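PDB 2ESN: probable transcriptional regulator, which probably regulates transcription as a LysR-type factor, binding DNA through a helix-turn-helix domain and perhaps a small-molecule effector through its substrate-binding domain. Local coordinates for residues 104-109 with 152-157; 139-144 with 163-168; 171-176 with 278-283. All blocks are in the same frame, centred on the assembly; numbering follows the deposited sequence.

All three contacts lie in the LysR substrate-binding domain, and interactions 1 and 3 belong to one sheet: strand 153-157, paired parallel with 102-107 in interaction 1, is flanked by strand 278-285, which pairs antiparallel with 168-183 in interaction 3. Interaction 1 is the buried core, backbone ladder plus phenylalanines and leucine. Interaction 3 is partly buried, largely aromatic and apolar around Leu-280 and Phe-174, with a salt bridge between Asp-172 and Arg-281 on the other face. Interaction 2 is a surface contact between a helix start and a turn, held by apolar side chains, without hydrogen bonds between its segments. Tyr-283 ties it to the sheet, touching Leu-141, Leu-164 and Ile-168, and Lys-140 NZ reaches Tyr-157 O.

Interaction 1: residues 104-109 with 152-157; sequences VFAATD and DFALGY
Phe-105 and Phe-153 sit opposite each other on two neighbouring parallel strands of the central sheet of the LysR substrate-binding domain, a fold of the periplasmic-binding-protein type. In the backbone ladder Ala-106 is gripped on both its polar atoms: its N donates to Phe-153 O (3.0 Å) and its O receives Leu-155 N (3.0 Å). Two residues earlier, Val-104 O takes Phe-153 N at 3.2 Å, nearly in line with the carbonyl, and a weak second bond from Asp-152 N.

A side chain extends the ladder at its start. Asp-152 OD2 accepts Val-104 N at 2.9 Å through its anti lone pair, the one turned away from OD1. That other oxygen is held by Arg-101 in a salt bridge and by His-294 in a hydrogen bond, which leaves the carboxylate little freedom to rotate.

Apolar contacts divide between the two faces. On one, the phenylalanine rings run side by side in the same direction, their planes 26° apart but slid so far that they barely overlap. Matching torsions set this up, CG anti to the carbonyl carbon in both (chi1 -72° in Phe-105, -64° in Phe-153). Phe-153 CD1 lies over the rim of one face of Phe-105, whose CD1 also packs against Phe-153 CB (3.6 Å). Leu-155 CD2 comes to the edge of the Phe-105 ring, 3.8 Å from Phe-105 CD1. Met-297 of helix 293-303 and Leu-282 touch both phenylalanines. On the opposite face, Ala-106 CB meets Ala-154 CB at 3.9 Å, next to Ala-137.

The side turned to helix 293-303 is mostly apolar, with His-294 stacked on Phe-153, while Asp-152 divides its oxygens between strand and outside partners. The negative charge of Asp-152, buried yet paired with Arg-101, would probably be stabilised there and could favour a protonated His-294.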
loop_
_atom_site.group_PDB
_atom_site.type_symbol
_atom_site.label_atom_id
_atom_site.label_comp_id
_atom_site.label_asym_id
_atom_site.label_seq_id
_atom_site.Cartn_x
_atom_site.Cartn_y
_atom_site.Cartn_z
ATOM N N VAL C 104 -7.152 15.859 13.364
ATOM C CA VAL C 104 -7.433 15.273 12.029
ATOM C C VAL C 104 -8.690 14.431 12.160
ATOM O O VAL C 104 -8.759 13.561 13.017
ATOM C CB VAL C 104 -6.266 14.423 11.449
ATOM C CG1 VAL C 104 -6.630 13.814 10.024
ATOM C CG2 VAL C 104 -4.969 15.243 11.381
ATOM N N PHE C 105 -9.717 14.787 11.386
ATOM C CA PHE C 105 -10.977 14.074 11.434
ATOM C C PHE C 105 -11.233 13.469 10.055
ATOM O O PHE C 105 -10.894 14.071 9.053
ATOM C CB PHE C 105 -12.179 15.024 11.732
ATOM C CG PHE C 105 -12.259 15.545 13.142
ATOM C CD1 PHE C 105 -13.271 15.124 13.969
ATOM C CD2 PHE C 105 -11.392 16.533 13.595
ATOM C CE1 PHE C 105 -13.409 15.638 15.292
ATOM C CE2 PHE C 105 -11.548 17.108 14.905
ATOM C CZ PHE C 105 -12.548 16.616 15.747
ATOM N N ALA C 106 -11.839 12.281 10.053
ATOM C CA ALA C 106 -12.304 11.574 8.875
ATOM C C ALA C 106 -13.718 11.978 8.848
ATOM O O ALA C 106 -14.392 11.975 9.876
ATOM C CB ALA C 106 -12.261 10.079 9.094
ATOM N N ALA C 107 -14.202 12.356 7.679
ATOM C CA ALA C 107 -15.497 13.100 7.688
ATOM C C ALA C 107 -16.162 12.981 6.360
ATOM O O ALA C 107 -15.533 12.461 5.401
ATOM C CB ALA C 107 -15.243 14.573 7.998
ATOM N N THR C 108 -17.419 13.444 6.301
ATOM C CA THR C 108 -18.060 13.620 5.007
ATOM C C THR C 108 -18.406 15.123 4.795
ATOM O O THR C 108 -18.210 15.911 5.706
ATOM C CB THR C 108 -19.334 12.780 4.920
ATOM O OG1 THR C 108 -20.220 13.170 5.963
ATOM C CG2 THR C 108 -19.003 11.287 5.036
ATOM N N ASP C 109 -18.943 15.505 3.628
ATOM C CA ASP C 109 -19.443 16.857 3.506
ATOM C C ASP C 109 -20.559 17.093 4.539
ATOM O O ASP C 109 -20.603 18.126 5.151
ATOM C CB ASP C 109 -19.847 17.200 2.062
ATOM C CG ASP C 109 -21.286 16.863 1.764
ATOM O OD1 ASP C 109 -21.709 15.748 2.158
ATOM O OD2 ASP C 109 -21.979 17.734 1.199
ATOM N N ASP C 152 -7.148 11.370 14.346
ATOM C CA ASP C 152 -7.561 11.487 15.736
ATOM C C ASP C 152 -8.965 10.944 15.904
ATOM O O ASP C 152 -9.231 10.211 16.829
ATOM C CB ASP C 152 -7.456 12.973 16.202
ATOM C CG ASP C 152 -6.013 13.517 16.148
ATOM O OD1 ASP C 152 -5.198 13.113 16.970
ATOM O OD2 ASP C 152 -5.655 14.333 15.282
ATOM N N PHE C 153 -9.862 11.296 14.985
ATOM C CA PHE C 153 -11.279 11.014 15.150
ATOM C C PHE C 153 -11.981 10.737 13.813
ATOM O O PHE C 153 -11.513 11.138 12.776
ATOM C CB PHE C 153 -12.001 12.240 15.746
ATOM C CG PHE C 153 -11.571 12.621 17.124
ATOM C CD1 PHE C 153 -10.702 13.688 17.307
ATOM C CD2 PHE C 153 -12.074 11.962 18.226
ATOM C CE1 PHE C 153 -10.319 14.090 18.598
ATOM C CE2 PHE C 153 -11.653 12.309 19.531
ATOM C CZ PHE C 153 -10.809 13.383 19.726
ATOM N N ALA C 154 -13.153 10.124 13.876
ATOM C CA ALA C 154 -13.960 9.915 12.687
ATOM C C ALA C 154 -15.360 10.332 13.021
ATOM O O ALA C 154 -15.763 10.281 14.181
ATOM C CB ALA C 154 -13.893 8.458 12.223
ATOM N N LEU C 155 -16.102 10.782 12.013
ATOM C CA LEU C 155 -17.477 11.251 12.226
ATOM C C LEU C 155 -18.437 10.415 11.387
ATOM O O LEU C 155 -18.082 9.993 10.292
ATOM C CB LEU C 155 -17.611 12.725 11.767
ATOM C CG LEU C 155 -16.648 13.766 12.352
ATOM C CD1 LEU C 155 -16.904 15.184 11.770
ATOM C CD2 LEU C 155 -16.819 13.810 13.888
ATOM N N GLY C 156 -19.653 10.199 11.893
ATOM C CA GLY C 156 -20.702 9.510 11.120
ATOM C C GLY C 156 -21.837 9.135 12.056
ATOM O O GLY C 156 -21.916 9.643 13.155
ATOM N N TYR C 157 -22.711 8.239 11.630
ATOM C CA TYR C 157 -23.738 7.668 12.491
ATOM C C TYR C 157 -23.779 6.122 12.380
ATOM O O TYR C 157 -23.237 5.547 11.416
ATOM C CB TYR C 157 -25.107 8.366 12.293
ATOM C CG TYR C 157 -25.909 8.140 10.983
ATOM C CD1 TYR C 157 -25.884 9.104 9.940
ATOM C CD2 TYR C 157 -26.772 7.019 10.848
ATOM C CE1 TYR C 157 -26.661 8.949 8.760
ATOM C CE2 TYR C 157 -27.581 6.845 9.682
ATOM C CZ TYR C 157 -27.508 7.803 8.629
ATOM O OH TYR C 157 -28.273 7.604 7.476
#

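Interaction 2: residues 139-144 with 163-168; sequences RKLSVE and RLPEGI
The loop that leads into helix 143-148 faces a type II beta turn, Pro-165 to Ile-168, at the surface of the LysR substrate-binding domain. The backbones stay well apart, Val-143 and Ile-168 being the nearest CA pair at 6.9 Å. The turn is closed by Ile-168 N bonding to Pro-165 O at 3.2 Å, and Gly-167 takes its third position with a positive phi of 86°, where a side chain would press on the carbonyl oxygen of Glu-166. On the other segment, Ser-142 is the N-cap of the helix, its OG reaching Ala-145 N in a weak bond.

The side-chain to side-chain contacts are all apolar. Leu-141 splits its two methyls between partners: CD1 reaches the proline ring end-on, 3.9 Å from Pro-165 CD, while CD2 slides past Ile-168 in the opposite direction and lies 3.6 Å from its CG1. Val-143 crosses Ile-168 at a slant. With CG2 anti to the backbone N (chi1 49° puts CG1 between N and the carbonyl carbon), the valine turns that methyl to the turn, where it also rests 3.9 Å from Glu-166 O.

Tyr-283 of strand 278-285 touches Leu-141 and Ile-168 as well, so the leucine is packed between turn and sheet. One residue before the leucine, Lys-140 NZ forms a salt bridge with Glu-162 and hydrogen bonds with Tyr-157 O and Tyr-283 OH. The contact thus joins the start of a helix to the turn entering strand 168-183. At the helix end of the contact, Val-143 CG2 meets Ile-168 CD1 at 3.7 Å.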
loop_
_atom_site.group_PDB
_atom_site.type_symbol
_atom_site.label_atom_id
_atom_site.label_comp_id
_atom_site.label_asym_id
_atom_site.label_seq_id
_atom_site.Cartn_x
_atom_site.Cartn_y
_atom_site.Cartn_z
ATOM N N ARG C 139 -13.438 4.653 4.092
ATOM C CA ARG C 139 -14.640 4.175 4.788
ATOM C C ARG C 139 -14.934 4.997 6.027
ATOM O O ARG C 139 -14.065 5.747 6.478
ATOM C CB ARG C 139 -14.500 2.710 5.186
ATOM C CG ARG C 139 -13.229 2.409 5.975
ATOM C CD ARG C 139 -12.854 0.933 5.831
ATOM N NE ARG C 139 -13.553 0.130 6.826
ATOM C CZ ARG C 139 -13.925 -1.139 6.654
ATOM N NH1 ARG C 139 -13.668 -1.767 5.503
ATOM N NH2 ARG C 139 -14.564 -1.776 7.641
ATOM N N LYS C 140 -16.147 4.843 6.570
ATOM C CA LYS C 140 -16.577 5.566 7.786
ATOM C C LYS C 140 -15.582 5.404 8.952
ATOM O O LYS C 140 -15.210 6.359 9.618
ATOM C CB LYS C 140 -17.954 5.130 8.251
ATOM C CG LYS C 140 -18.371 5.851 9.541
ATOM C CD LYS C 140 -19.875 5.967 9.738
ATOM C CE LYS C 140 -20.574 4.617 9.830
ATOM N NZ LYS C 140 -20.790 4.105 11.226
ATOM N N LEU C 141 -15.135 4.174 9.155
ATOM C CA LEU C 141 -14.495 3.783 10.395
ATOM C C LEU C 141 -13.334 2.840 10.080
ATOM O O LEU C 141 -13.539 1.657 9.905
ATOM C CB LEU C 141 -15.540 3.081 11.250
ATOM C CG LEU C 141 -15.485 3.253 12.753
ATOM C CD1 LEU C 141 -16.716 2.646 13.362
ATOM C CD2 LEU C 141 -14.216 2.588 13.283
ATOM N N SER C 142 -12.134 3.391 9.965
ATOM C CA SER C 142 -10.930 2.607 9.746
ATOM C C SER C 142 -10.132 2.585 11.073
ATOM O O SER C 142 -9.344 3.511 11.363
ATOM C CB SER C 142 -10.129 3.176 8.561
ATOM O OG SER C 142 -8.728 2.916 8.680
ATOM N N VAL C 143 -10.379 1.549 11.885
ATOM C CA VAL C 143 -9.714 1.325 13.187
ATOM C C VAL C 143 -8.191 1.399 13.065
ATOM O O VAL C 143 -7.499 1.847 13.994
ATOM C CB VAL C 143 -10.165 -0.029 13.848
ATOM C CG1 VAL C 143 -10.088 -1.191 12.847
ATOM C CG2 VAL C 143 -9.364 -0.346 15.125
ATOM N N GLU C 144 -7.694 0.974 11.903
ATOM C CA GLU C 144 -6.280 1.079 11.538
ATOM C C GLU C 144 -5.777 2.546 11.700
ATOM O O GLU C 144 -4.775 2.808 12.406
ATOM C CB GLU C 144 -6.035 0.552 10.088
ATOM C CG GLU C 144 -7.093 -0.464 9.509
ATOM C CD GLU C 144 -6.952 -0.724 7.968
ATOM O OE1 GLU C 144 -5.914 -0.315 7.370
ATOM O OE2 GLU C 144 -7.884 -1.337 7.354
ATOM N N ARG C 163 -22.884 -2.550 15.663
ATOM C CA ARG C 163 -21.914 -2.864 16.723
ATOM C C ARG C 163 -20.541 -2.216 16.443
ATOM O O ARG C 163 -20.017 -2.281 15.321
ATOM C CB ARG C 163 -21.788 -4.387 16.930
ATOM C CG ARG C 163 -20.772 -4.794 17.999
ATOM C CD ARG C 163 -20.701 -6.313 18.199
ATOM N NE ARG C 163 -19.704 -7.073 17.400
ATOM C CZ ARG C 163 -18.985 -6.653 16.345
ATOM N NH1 ARG C 163 -19.072 -5.414 15.845
ATOM N NH2 ARG C 163 -18.142 -7.510 15.777
ATOM N N LEU C 164 -19.981 -1.579 17.467
ATOM C CA LEU C 164 -18.657 -0.973 17.385
ATOM C C LEU C 164 -17.505 -1.998 17.318
ATOM O O LEU C 164 -17.468 -2.939 18.131
ATOM C CB LEU C 164 -18.432 -0.033 18.576
ATOM C CG LEU C 164 -19.212 1.273 18.592
ATOM C CD1 LEU C 164 -18.804 2.098 19.808
ATOM C CD2 LEU C 164 -19.006 2.047 17.281
ATOM N N PRO C 165 -16.548 -1.796 16.366
ATOM C CA PRO C 165 -15.329 -2.626 16.277
ATOM C C PRO C 165 -14.519 -2.517 17.556
ATOM O O PRO C 165 -14.763 -1.596 18.364
ATOM C CB PRO C 165 -14.548 -2.008 15.103
ATOM C CG PRO C 165 -15.536 -1.242 14.333
ATOM C CD PRO C 165 -16.567 -0.759 15.319
ATOM N N GLU C 166 -13.565 -3.438 17.729
ATOM C CA GLU C 166 -12.821 -3.544 18.984
ATOM C C GLU C 166 -11.765 -2.478 19.063
ATOM O O GLU C 166 -11.026 -2.238 18.099
ATOM C CB GLU C 166 -12.173 -4.920 19.180
ATOM C CG GLU C 166 -12.250 -5.368 20.649
ATOM C CD GLU C 166 -11.131 -6.333 21.061
ATOM O OE1 GLU C 166 -10.362 -5.983 22.006
ATOM O OE2 GLU C 166 -11.026 -7.431 20.448
ATOM N N GLY C 167 -11.685 -1.837 20.221
ATOM C CA GLY C 167 -10.822 -0.679 20.347
ATOM C C GLY C 167 -11.456 0.650 19.929
ATOM O O GLY C 167 -10.873 1.708 20.186
ATOM N N ILE C 168 -12.633 0.612 19.303
ATOM C CA ILE C 168 -13.362 1.848 18.974
ATOM C C ILE C 168 -14.383 2.224 20.038
ATOM O O ILE C 168 -15.237 1.421 20.410
ATOM C CB ILE C 168 -14.075 1.769 17.606
ATOM C CG1 ILE C 168 -13.072 1.511 16.473
ATOM C CG2 ILE C 168 -14.909 3.037 17.337
ATOM C CD1 ILE C 168 -11.674 2.060 16.713
#

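Interaction 3: residues 171-176 with 278-283; sequences HDWFAD and YVLRLY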
loop_
_atom_site.group_PDB
_atom_site.type_symbol
_atom_site.label_atom_id
_atom_site.label_comp_id
_atom_site.label_asym_id
_atom_site.label_seq_id
_atom_site.Cartn_x
_atom_site.Cartn_y
_atom_site.Cartn_z
ATOM N N HIS C 171 -18.958 8.734 20.796
ATOM C CA HIS C 171 -19.704 9.662 21.620
ATOM C C HIS C 171 -20.692 10.409 20.758
ATOM O O HIS C 171 -20.316 11.007 19.726
ATOM C CB HIS C 171 -18.756 10.632 22.346
ATOM C CG HIS C 171 -17.992 9.994 23.469
ATOM N ND1 HIS C 171 -16.739 9.431 23.296
ATOM C CD2 HIS C 171 -18.306 9.829 24.781
ATOM C CE1 HIS C 171 -16.312 8.955 24.456
ATOM N NE2 HIS C 171 -17.243 9.186 25.372
ATOM N N ASP C 172 -21.945 10.419 21.190
ATOM C CA ASP C 172 -23.004 11.075 20.421
ATOM C C ASP C 172 -22.932 12.580 20.496
ATOM O O ASP C 172 -22.685 13.141 21.585
ATOM C CB ASP C 172 -24.347 10.560 20.886
ATOM C CG ASP C 172 -24.458 9.069 20.714
ATOM O OD1 ASP C 172 -23.786 8.496 19.817
ATOM O OD2 ASP C 172 -25.206 8.467 21.495
ATOM N N TRP C 173 -23.110 13.244 19.355
ATOM C CA TRP C 173 -23.157 14.732 19.374
ATOM C C TRP C 173 -24.358 15.483 18.740
ATOM O O TRP C 173 -24.519 16.702 18.950
ATOM C CB TRP C 173 -21.805 15.330 18.960
ATOM C CG TRP C 173 -21.343 14.929 17.595
ATOM C CD1 TRP C 173 -20.709 13.774 17.274
ATOM C CD2 TRP C 173 -21.482 15.684 16.357
ATOM N NE1 TRP C 173 -20.453 13.752 15.918
ATOM C CE2 TRP C 173 -20.888 14.923 15.342
ATOM C CE3 TRP C 173 -22.064 16.926 16.023
ATOM C CZ2 TRP C 173 -20.836 15.361 13.970
ATOM C CZ3 TRP C 173 -22.020 17.368 14.688
ATOM C CH2 TRP C 173 -21.417 16.574 13.668
ATOM N N PHE C 174 -25.194 14.772 17.991
ATOM C CA PHE C 174 -26.341 15.388 17.321
ATOM C C PHE C 174 -27.375 14.350 16.923
ATOM O O PHE C 174 -27.070 13.436 16.130
ATOM C CB PHE C 174 -25.875 16.090 16.042
ATOM C CG PHE C 174 -26.952 16.906 15.362
ATOM C CD1 PHE C 174 -27.699 17.849 16.077
ATOM C CD2 PHE C 174 -27.198 16.751 14.005
ATOM C CE1 PHE C 174 -28.707 18.620 15.435
ATOM C CE2 PHE C 174 -28.162 17.513 13.360
ATOM C CZ PHE C 174 -28.937 18.460 14.070
ATOM N N ALA C 175 -28.581 14.478 17.462
ATOM C CA ALA C 175 -29.729 13.654 16.984
ATOM C C ALA C 175 -30.533 14.460 15.938
ATOM O O ALA C 175 -30.805 15.611 16.158
ATOM C CB ALA C 175 -30.653 13.219 18.200
ATOM N N ASP C 176 -30.859 13.870 14.808
ATOM C CA ASP C 176 -31.689 14.535 13.776
ATOM C C ASP C 176 -32.544 13.462 13.052
ATOM O O ASP C 176 -32.445 12.269 13.348
ATOM C CB ASP C 176 -30.770 15.282 12.769
ATOM C CG ASP C 176 -31.501 16.289 11.832
ATOM O OD1 ASP C 176 -32.483 17.002 12.193
ATOM O OD2 ASP C 176 -30.972 16.429 10.724
ATOM N N TYR C 278 -31.429 9.602 13.216
ATOM C CA TYR C 278 -30.018 9.272 13.248
ATOM C C TYR C 278 -29.367 10.043 14.379
ATOM O O TYR C 278 -29.879 11.089 14.866
ATOM C CB TYR C 278 -29.348 9.537 11.890
ATOM C CG TYR C 278 -29.270 10.996 11.506
ATOM C CD1 TYR C 278 -30.305 11.614 10.783
ATOM C CD2 TYR C 278 -28.154 11.771 11.861
ATOM C CE1 TYR C 278 -30.211 12.980 10.407
ATOM C CE2 TYR C 278 -28.050 13.123 11.500
ATOM C CZ TYR C 278 -29.090 13.743 10.787
ATOM O OH TYR C 278 -28.981 15.090 10.453
ATOM N N VAL C 279 -28.250 9.511 14.834
ATOM C CA VAL C 279 -27.478 10.169 15.854
ATOM C C VAL C 279 -26.073 10.213 15.315
ATOM O O VAL C 279 -25.513 9.139 15.019
ATOM C CB VAL C 279 -27.551 9.402 17.220
ATOM C CG1 VAL C 279 -26.700 10.091 18.268
ATOM C CG2 VAL C 279 -28.993 9.361 17.695
ATOM N N LEU C 280 -25.539 11.429 15.123
ATOM C CA LEU C 280 -24.170 11.592 14.582
ATOM C C LEU C 280 -23.193 11.381 15.733
ATOM O O LEU C 280 -23.482 11.751 16.857
ATOM C CB LEU C 280 -23.936 12.988 13.975
ATOM C CG LEU C 280 -24.707 13.373 12.701
ATOM C CD1 LEU C 280 -24.160 14.691 12.181
ATOM C CD2 LEU C 280 -24.568 12.305 11.609
ATOM N N ARG C 281 -22.055 10.781 15.460
ATOM C CA ARG C 281 -21.151 10.475 16.541
ATOM C C ARG C 281 -19.713 10.700 16.223
ATOM O O ARG C 281 -19.298 10.888 15.083
ATOM C CB ARG C 281 -21.391 9.068 17.141
ATOM C CG ARG C 281 -21.758 8.040 16.156
ATOM C CD ARG C 281 -22.789 7.105 16.742
ATOM N NE ARG C 281 -22.302 6.477 17.948
ATOM C CZ ARG C 281 -23.036 5.714 18.750
ATOM N NH1 ARG C 281 -24.327 5.493 18.457
ATOM N NH2 ARG C 281 -22.475 5.167 19.829
ATOM N N LEU C 282 -18.962 10.757 17.305
ATOM C CA LEU C 282 -17.554 11.026 17.228
ATOM C C LEU C 282 -16.920 9.704 17.625
ATOM O O LEU C 282 -17.118 9.234 18.735
ATOM C CB LEU C 282 -17.232 12.148 18.220
ATOM C CG LEU C 282 -15.760 12.481 18.368
ATOM C CD1 LEU C 282 -15.284 13.148 17.064
ATOM C CD2 LEU C 282 -15.467 13.347 19.654
ATOM N N TYR C 283 -16.182 9.103 16.705
ATOM C CA TYR C 283 -15.469 7.875 16.975
ATOM C C TYR C 283 -13.967 8.087 17.212
ATOM O O TYR C 283 -13.323 8.905 16.539
ATOM C CB TYR C 283 -15.610 6.906 15.827
ATOM C CG TYR C 283 -17.011 6.633 15.368
ATOM C CD1 TYR C 283 -17.568 7.381 14.316
ATOM C CD2 TYR C 283 -17.760 5.573 15.906
ATOM C CE1 TYR C 283 -18.823 7.134 13.845
ATOM C CE2 TYR C 283 -19.052 5.310 15.431
ATOM C CZ TYR C 283 -19.574 6.101 14.391
ATOM O OH TYR C 283 -20.851 5.881 13.892
HETATM O O HOH W 1 -15.016 9.542 20.969
#
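Trp-173 lays its indole against Leu-280 where two antiparallel strands of the substrate-binding domain pair around a beta bulge. Leu-280 CB stands over the six-membered ring, 4.1 Å from its centroid, in a CH-pi contact, and Leu-280 CD1 touches Trp-173 CH2 at 3.6 Å. Chi1 of 59° places the indole between its own N and carbonyl carbon, folding it across the neighbouring strand with the pyrrole edge beside the backbone of Arg-281 and Leu-282. Phe-174 runs alongside Leu-280, whose CD1 lies at the edge of its ring.

The face of Asp-172 and Arg-281 carries a salt bridge beside Val-279 and Ala-175. Asp-172 OD1 sits over the centre of the Arg-281 guanidinium, 3.1 Å from NE, with the carboxylate plane turned 87° to it; the salt bridge is electrostatic, no N-H pointing at the oxygen. Arg-281 NH1 also pairs with Asp-158. Val-279 CG1 leans on the carboxylate carbon of Asp-172.

The backbone sets this out. His-171 and Leu-282 exchange two bonds, then the register slips by one residue between Asp-172 and Phe-174: Leu-280 O takes Trp-173 N almost straight (177°), while Leu-280 N gives to Phe-174 O. Farther out, Leu-115 and Leu-301 of two helices pack on the indole, and Tyr-110 touches Phe-174, Asp-176 and Leu-280. At one end, Asp-176 OD2 receives His-255 N; the modelled 2.4 Å between Tyr-278 OH and Asp-176 OD2 is implausibly short, so the details of that bond are doubtful. At the other, a water bound to Leu-282 O lies 2.9 Å from His-171 ND1.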